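Local structure of thioredoxin Reductase (Burkholderia cenocepacia, 4F82) at residues Gln44-Ala58 and Ile83-Met97. The protein probably reduces hydrogen peroxide and organic hydroperoxides to water and alcohols as a thiol-dependent peroxiredoxin of the Prx5 subfamily, protecting the cell against oxidative stress. Numbering follows the deposited sequence.
Sequences QVAGKRVVIFGLPGA and IDEIWCVSVNDAFVM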
loop_
_atom_site.group_PDB
_atom_site.type_symbol
_atom_site.label_atom_id
_atom_site.label_comp_id
_atom_site.label_asym_id
_atom_site.label_seq_id
_atom_site.Cartn_x
_atom_site.Cartn_y
_atom_site.Cartn_z
ATOM N N GLN A 44 21.215 -10.387 -0.321
ATOM C CA GLN A 44 21.438 -9.164 0.448
ATOM C C GLN A 44 21.823 -9.401 1.915
ATOM O O GLN A 44 22.337 -8.483 2.546
ATOM C CB GLN A 44 20.172 -8.275 0.448
ATOM C CG GLN A 44 19.813 -7.704 -0.911
ATOM C CD GLN A 44 20.775 -6.618 -1.326
ATOM O OE1 GLN A 44 21.153 -5.758 -0.512
ATOM N NE2 GLN A 44 21.200 -6.657 -2.586
ATOM N N VAL A 45 21.522 -10.574 2.473
ATOM C CA VAL A 45 21.947 -10.887 3.847
ATOM C C VAL A 45 23.235 -11.680 3.847
ATOM O O VAL A 45 23.882 -11.838 4.901
ATOM C CB VAL A 45 20.886 -11.628 4.691
ATOM C CG1 VAL A 45 19.576 -10.872 4.673
ATOM C CG2 VAL A 45 20.695 -13.080 4.212
ATOM N N ALA A 46 23.652 -12.160 2.677
ATOM C CA ALA A 46 24.900 -12.928 2.645
ATOM C C ALA A 46 26.075 -12.141 3.228
ATOM O O ALA A 46 26.354 -11.008 2.802
ATOM C CB ALA A 46 25.232 -13.400 1.234
ATOM N N GLY A 47 26.727 -12.744 4.228
ATOM C CA GLY A 47 27.932 -12.212 4.839
ATOM C C GLY A 47 27.708 -11.002 5.731
ATOM O O GLY A 47 28.683 -10.306 6.062
ATOM N N LYS A 48 26.451 -10.759 6.120
ATOM C CA LYS A 48 26.098 -9.632 6.975
ATOM C C LYS A 48 25.402 -10.052 8.245
ATOM O O LYS A 48 24.852 -11.170 8.341
ATOM C CB LYS A 48 25.141 -8.706 6.231
ATOM C CG LYS A 48 25.593 -8.348 4.860
ATOM C CD LYS A 48 24.599 -7.363 4.262
ATOM C CE LYS A 48 25.046 -6.882 2.884
ATOM N NZ LYS A 48 23.876 -6.308 2.101
ATOM N N ARG A 49 25.410 -9.145 9.220
ATOM C CA ARG A 49 24.584 -9.319 10.386
ATOM C C ARG A 49 23.464 -8.253 10.286
ATOM O O ARG A 49 23.752 -7.059 10.264
ATOM C CB ARG A 49 25.470 -9.168 11.612
ATOM C CG ARG A 49 24.776 -9.425 12.896
ATOM C CD ARG A 49 25.810 -9.645 14.007
ATOM N NE ARG A 49 25.136 -9.558 15.286
ATOM C CZ ARG A 49 24.531 -10.589 15.869
ATOM N NH1 ARG A 49 24.563 -11.786 15.284
ATOM N NH2 ARG A 49 23.916 -10.432 17.037
ATOM N N VAL A 50 22.206 -8.709 10.184
ATOM C CA VAL A 50 21.062 -7.864 9.776
ATOM C C VAL A 50 19.906 -7.945 10.778
ATOM O O VAL A 50 19.483 -9.029 11.142
ATOM C CB VAL A 50 20.530 -8.329 8.401
ATOM C CG1 VAL A 50 19.282 -7.515 7.943
ATOM C CG2 VAL A 50 21.623 -8.259 7.357
ATOM N N VAL A 51 19.399 -6.806 11.224
ATOM C CA VAL A 51 18.140 -6.801 11.956
ATOM C C VAL A 51 17.019 -6.555 10.972
ATOM O O VAL A 51 17.063 -5.571 10.229
ATOM C CB VAL A 51 18.078 -5.654 13.025
ATOM C CG1 VAL A 51 16.653 -5.547 13.613
ATOM C CG2 VAL A 51 19.131 -5.852 14.140
ATOM N N ILE A 52 16.015 -7.430 10.958
ATOM C CA ILE A 52 14.816 -7.203 10.149
ATOM C C ILE A 52 13.623 -7.045 11.060
ATOM O O ILE A 52 13.357 -7.942 11.878
ATOM C CB ILE A 52 14.534 -8.393 9.219
ATOM C CG1 ILE A 52 15.747 -8.658 8.309
ATOM C CG2 ILE A 52 13.315 -8.111 8.362
ATOM C CD1 ILE A 52 15.607 -9.987 7.480
ATOM N N PHE A 53 12.916 -5.907 10.963
ATOM C CA PHE A 53 11.644 -5.803 11.680
ATOM C C PHE A 53 10.530 -5.639 10.628
ATOM O O PHE A 53 10.671 -4.868 9.671
ATOM C CB PHE A 53 11.649 -4.707 12.779
ATOM C CG PHE A 53 11.746 -3.298 12.257
ATOM C CD1 PHE A 53 10.597 -2.486 12.134
ATOM C CD2 PHE A 53 12.964 -2.771 11.868
ATOM C CE1 PHE A 53 10.692 -1.159 11.659
ATOM C CE2 PHE A 53 13.055 -1.440 11.376
ATOM C CZ PHE A 53 11.926 -0.639 11.263
ATOM N N GLY A 54 9.499 -6.470 10.747
ATOM C CA GLY A 54 8.375 -6.415 9.849
ATOM C C GLY A 54 7.227 -5.770 10.604
ATOM O O GLY A 54 7.116 -5.871 11.833
ATOM N N LEU A 55 6.344 -5.120 9.868
ATOM C CA LEU A 55 5.201 -4.457 10.516
ATOM C C LEU A 55 4.041 -4.438 9.507
ATOM O O LEU A 55 4.252 -4.708 8.316
ATOM C CB LEU A 55 5.622 -3.043 10.982
ATOM C CG LEU A 55 6.468 -2.124 10.097
ATOM C CD1 LEU A 55 5.707 -1.635 8.818
ATOM C CD2 LEU A 55 6.963 -0.928 10.896
ATOM N N PRO A 56 2.813 -4.154 9.975
ATOM C CA PRO A 56 1.614 -4.294 9.142
ATOM C C PRO A 56 1.417 -3.307 7.977
ATOM O O PRO A 56 0.782 -3.694 6.997
ATOM C CB PRO A 56 0.471 -4.131 10.155
ATOM C CG PRO A 56 1.049 -4.594 11.452
ATOM C CD PRO A 56 2.472 -4.067 11.407
ATOM N N GLY A 57 1.888 -2.066 8.081
ATOM C CA GLY A 57 1.710 -1.176 6.952
ATOM C C GLY A 57 2.366 0.187 7.027
ATOM O O GLY A 57 2.328 0.863 8.080
ATOM N N ALA A 58 2.930 0.616 5.892
ATOM C CA ALA A 58 3.418 1.991 5.778
ATOM C C ALA A 58 2.287 2.982 6.088
ATOM O O ALA A 58 1.105 2.711 5.807
ATOM C CB ALA A 58 3.986 2.250 4.376
ATOM N N ILE A 83 25.763 -4.730 14.083
ATOM C CA ILE A 83 24.736 -4.927 13.059
ATOM C C ILE A 83 25.106 -4.160 11.799
ATOM O O ILE A 83 25.372 -2.949 11.857
ATOM C CB ILE A 83 23.309 -4.453 13.555
ATOM C CG1 ILE A 83 22.881 -5.259 14.806
ATOM C CG2 ILE A 83 22.264 -4.470 12.393
ATOM C CD1 ILE A 83 22.681 -6.790 14.570
ATOM N N ASP A 84 25.090 -4.844 10.656
ATOM C CA ASP A 84 25.504 -4.238 9.388
ATOM C C ASP A 84 24.398 -3.449 8.740
ATOM O O ASP A 84 24.650 -2.344 8.209
ATOM C CB ASP A 84 25.953 -5.324 8.418
ATOM C CG ASP A 84 27.246 -5.963 8.846
ATOM O OD1 ASP A 84 28.180 -5.199 9.157
ATOM O OD2 ASP A 84 27.328 -7.223 8.873
ATOM N N GLU A 85 23.197 -4.025 8.764
ATOM C CA GLU A 85 21.996 -3.374 8.212
ATOM C C GLU A 85 20.750 -3.539 9.058
ATOM O O GLU A 85 20.546 -4.578 9.722
ATOM C CB GLU A 85 21.690 -3.862 6.793
ATOM C CG GLU A 85 22.857 -3.602 5.832
ATOM C CD GLU A 85 22.588 -4.069 4.416
ATOM O OE1 GLU A 85 23.524 -3.996 3.590
ATOM O OE2 GLU A 85 21.454 -4.525 4.115
ATOM N N ILE A 86 19.897 -2.522 8.997
ATOM C CA ILE A 86 18.566 -2.617 9.616
ATOM C C ILE A 86 17.519 -2.492 8.513
ATOM O O ILE A 86 17.485 -1.494 7.798
ATOM C CB ILE A 86 18.328 -1.499 10.634
ATOM C CG1 ILE A 86 19.332 -1.556 11.791
ATOM C CG2 ILE A 86 16.938 -1.617 11.224
ATOM C CD1 ILE A 86 19.501 -0.162 12.526
ATOM N N TRP A 87 16.684 -3.510 8.341
ATOM C CA TRP A 87 15.618 -3.428 7.344
ATOM C C TRP A 87 14.246 -3.285 7.985
ATOM O O TRP A 87 13.946 -3.909 8.996
ATOM C CB TRP A 87 15.558 -4.709 6.533
ATOM C CG TRP A 87 16.795 -5.119 5.786
ATOM C CD1 TRP A 87 18.036 -4.520 5.748
ATOM C CD2 TRP A 87 16.878 -6.292 5.003
ATOM N NE1 TRP A 87 18.896 -5.266 4.933
ATOM C CE2 TRP A 87 18.203 -6.371 4.484
ATOM C CE3 TRP A 87 15.941 -7.299 4.678
ATOM C CZ2 TRP A 87 18.605 -7.402 3.619
ATOM C CZ3 TRP A 87 16.350 -8.338 3.832
ATOM C CH2 TRP A 87 17.675 -8.374 3.312
ATOM N N CYS A 88 13.410 -2.458 7.399
ATOM C CA CYS A 88 11.980 -2.475 7.733
ATOM C C CYS A 88 11.243 -3.224 6.618
ATOM O O CYS A 88 11.244 -2.794 5.458
ATOM C CB CYS A 88 11.439 -1.061 7.861
ATOM S SG CYS A 88 9.620 -1.012 8.080
ATOM N N VAL A 89 10.610 -4.343 6.951
ATOM C CA VAL A 89 9.874 -5.077 5.930
ATOM C C VAL A 89 8.368 -4.845 6.066
ATOM O O VAL A 89 7.827 -4.891 7.167
ATOM C CB VAL A 89 10.165 -6.574 6.009
ATOM C CG1 VAL A 89 9.197 -7.350 5.134
ATOM C CG2 VAL A 89 11.621 -6.851 5.577
ATOM N N SER A 90 7.677 -4.551 4.968
ATOM C CA SER A 90 6.231 -4.417 5.067
ATOM C C SER A 90 5.621 -4.903 3.789
ATOM O O SER A 90 6.275 -4.878 2.731
ATOM C CB SER A 90 5.812 -2.946 5.308
ATOM O OG SER A 90 4.389 -2.823 5.497
ATOM N N VAL A 91 4.352 -5.296 3.869
ATOM C CA VAL A 91 3.613 -5.715 2.683
ATOM C C VAL A 91 3.008 -4.466 2.083
ATOM O O VAL A 91 1.845 -4.096 2.349
ATOM C CB VAL A 91 2.534 -6.802 2.972
ATOM C CG1 VAL A 91 1.862 -7.253 1.652
ATOM C CG2 VAL A 91 3.199 -7.992 3.605
ATOM N N ASN A 92 3.867 -3.770 1.356
ATOM C CA ASN A 92 3.572 -2.527 0.647
ATOM C C ASN A 92 4.529 -2.539 -0.529
ATOM O O ASN A 92 5.623 -3.136 -0.436
ATOM C CB ASN A 92 3.954 -1.320 1.513
ATOM C CG ASN A 92 2.907 -0.986 2.591
ATOM O OD1 ASN A 92 3.144 -1.219 3.783
ATOM N ND2 ASN A 92 1.767 -0.410 2.175
ATOM N N ASP A 93 4.177 -1.842 -1.610
ATOM C CA ASP A 93 5.062 -1.742 -2.776
ATOM C C ASP A 93 6.194 -0.706 -2.526
ATOM O O ASP A 93 6.143 0.044 -1.536
ATOM C CB ASP A 93 4.224 -1.327 -3.993
ATOM C CG ASP A 93 3.591 0.043 -3.812
ATOM O OD1 ASP A 93 2.360 0.128 -3.480
ATOM O OD2 ASP A 93 4.349 1.043 -3.996
ATOM N N ALA A 94 7.210 -0.649 -3.403
ATOM C CA ALA A 94 8.345 0.252 -3.153
ATOM C C ALA A 94 8.082 1.729 -3.318
ATOM O O ALA A 94 8.808 2.532 -2.762
ATOM C CB ALA A 94 9.600 -0.145 -3.995
ATOM N N PHE A 95 7.086 2.121 -4.118
ATOM C CA PHE A 95 6.775 3.560 -4.239
ATOM C C PHE A 95 6.270 4.112 -2.915
ATOM O O PHE A 95 6.666 5.199 -2.474
ATOM C CB PHE A 95 5.746 3.810 -5.366
ATOM C CG PHE A 95 6.294 3.472 -6.720
ATOM C CD1 PHE A 95 7.068 4.384 -7.400
ATOM C CD2 PHE A 95 6.069 2.222 -7.286
ATOM C CE1 PHE A 95 7.627 4.071 -8.660
ATOM C CE2 PHE A 95 6.611 1.891 -8.546
ATOM C CZ PHE A 95 7.398 2.807 -9.222
ATOM N N VAL A 96 5.370 3.368 -2.293
ATOM C CA VAL A 96 4.847 3.739 -0.982
ATOM C C VAL A 96 5.961 3.694 0.101
ATOM O O VAL A 96 6.116 4.653 0.880
ATOM C CB VAL A 96 3.602 2.887 -0.628
ATOM C CG1 VAL A 96 3.200 3.089 0.842
ATOM C CG2 VAL A 96 2.423 3.239 -1.584
ATOM N N MET A 97 6.760 2.628 0.109
ATOM C CA MET A 97 7.875 2.513 1.080
ATOM C C MET A 97 8.907 3.613 0.895
ATOM O O MET A 97 9.421 4.145 1.870
ATOM C CB MET A 97 8.558 1.154 0.992
ATOM C CG MET A 97 7.650 0.015 1.428
ATOM S SD MET A 97 7.272 0.024 3.214
ATOM C CE MET A 97 8.771 -0.787 3.842
HETATM O O HOH W 1 29.748 -8.301 8.212
HETATM O O HOH W 2 2.811 -5.588 6.319
HETATM O O HOH W 3 0.020 0.504 4.436
#
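Val-50 sets its CG1 over one face of the Trp-87 indole, 3.7 Å from the centroid of the five-membered ring and 8° off its normal, a CH-pi contact that illustrates how a side chain of one parallel strand can pack on an aromatic face offered by its neighbour. The benzo end of the ring reaches on to the end of helix 41-45, where Val-45 CG1 lies 3.4 Å from Trp-87 CH2, while Ile-52 runs alongside. A chain of polar contacts holds the indole's rotation: Trp-87 NE1 gives a nearly straight bond of 2.8 Å to the anti lone pair of Glu-85 OE2, an oxygen also paired with Arg-111. Extended beyond CG, Glu-85 brings OE1 to Lys-48 NZ, which meets it from above the carboxylate plane in a 2.8 Å salt bridge and also donates to Gln-44 O.

On the other sheet face, Phe-53 CG stands between its backbone N and carbonyl carbon (chi1 67°), which lays the ring across Cys-88: Cys-88 CA sits over the ring face, Ile-86 CG2 at its edge, and Cys-88 SG approaches obliquely. Tyr-71 of helix 61-80 stacks on the same ring. Past the strand ends, Asn-92 OD1 accepts from Ala-58 N (2.8 Å) across the contact and from Ser-90 OG in its own segment. Strands 49-55 and 85-90, joined through helix 61-80, form a beta-alpha-beta unit of the thioredoxin fold, with Leu-55 packing beside Cys-63, the predicted peroxidatic cysteine.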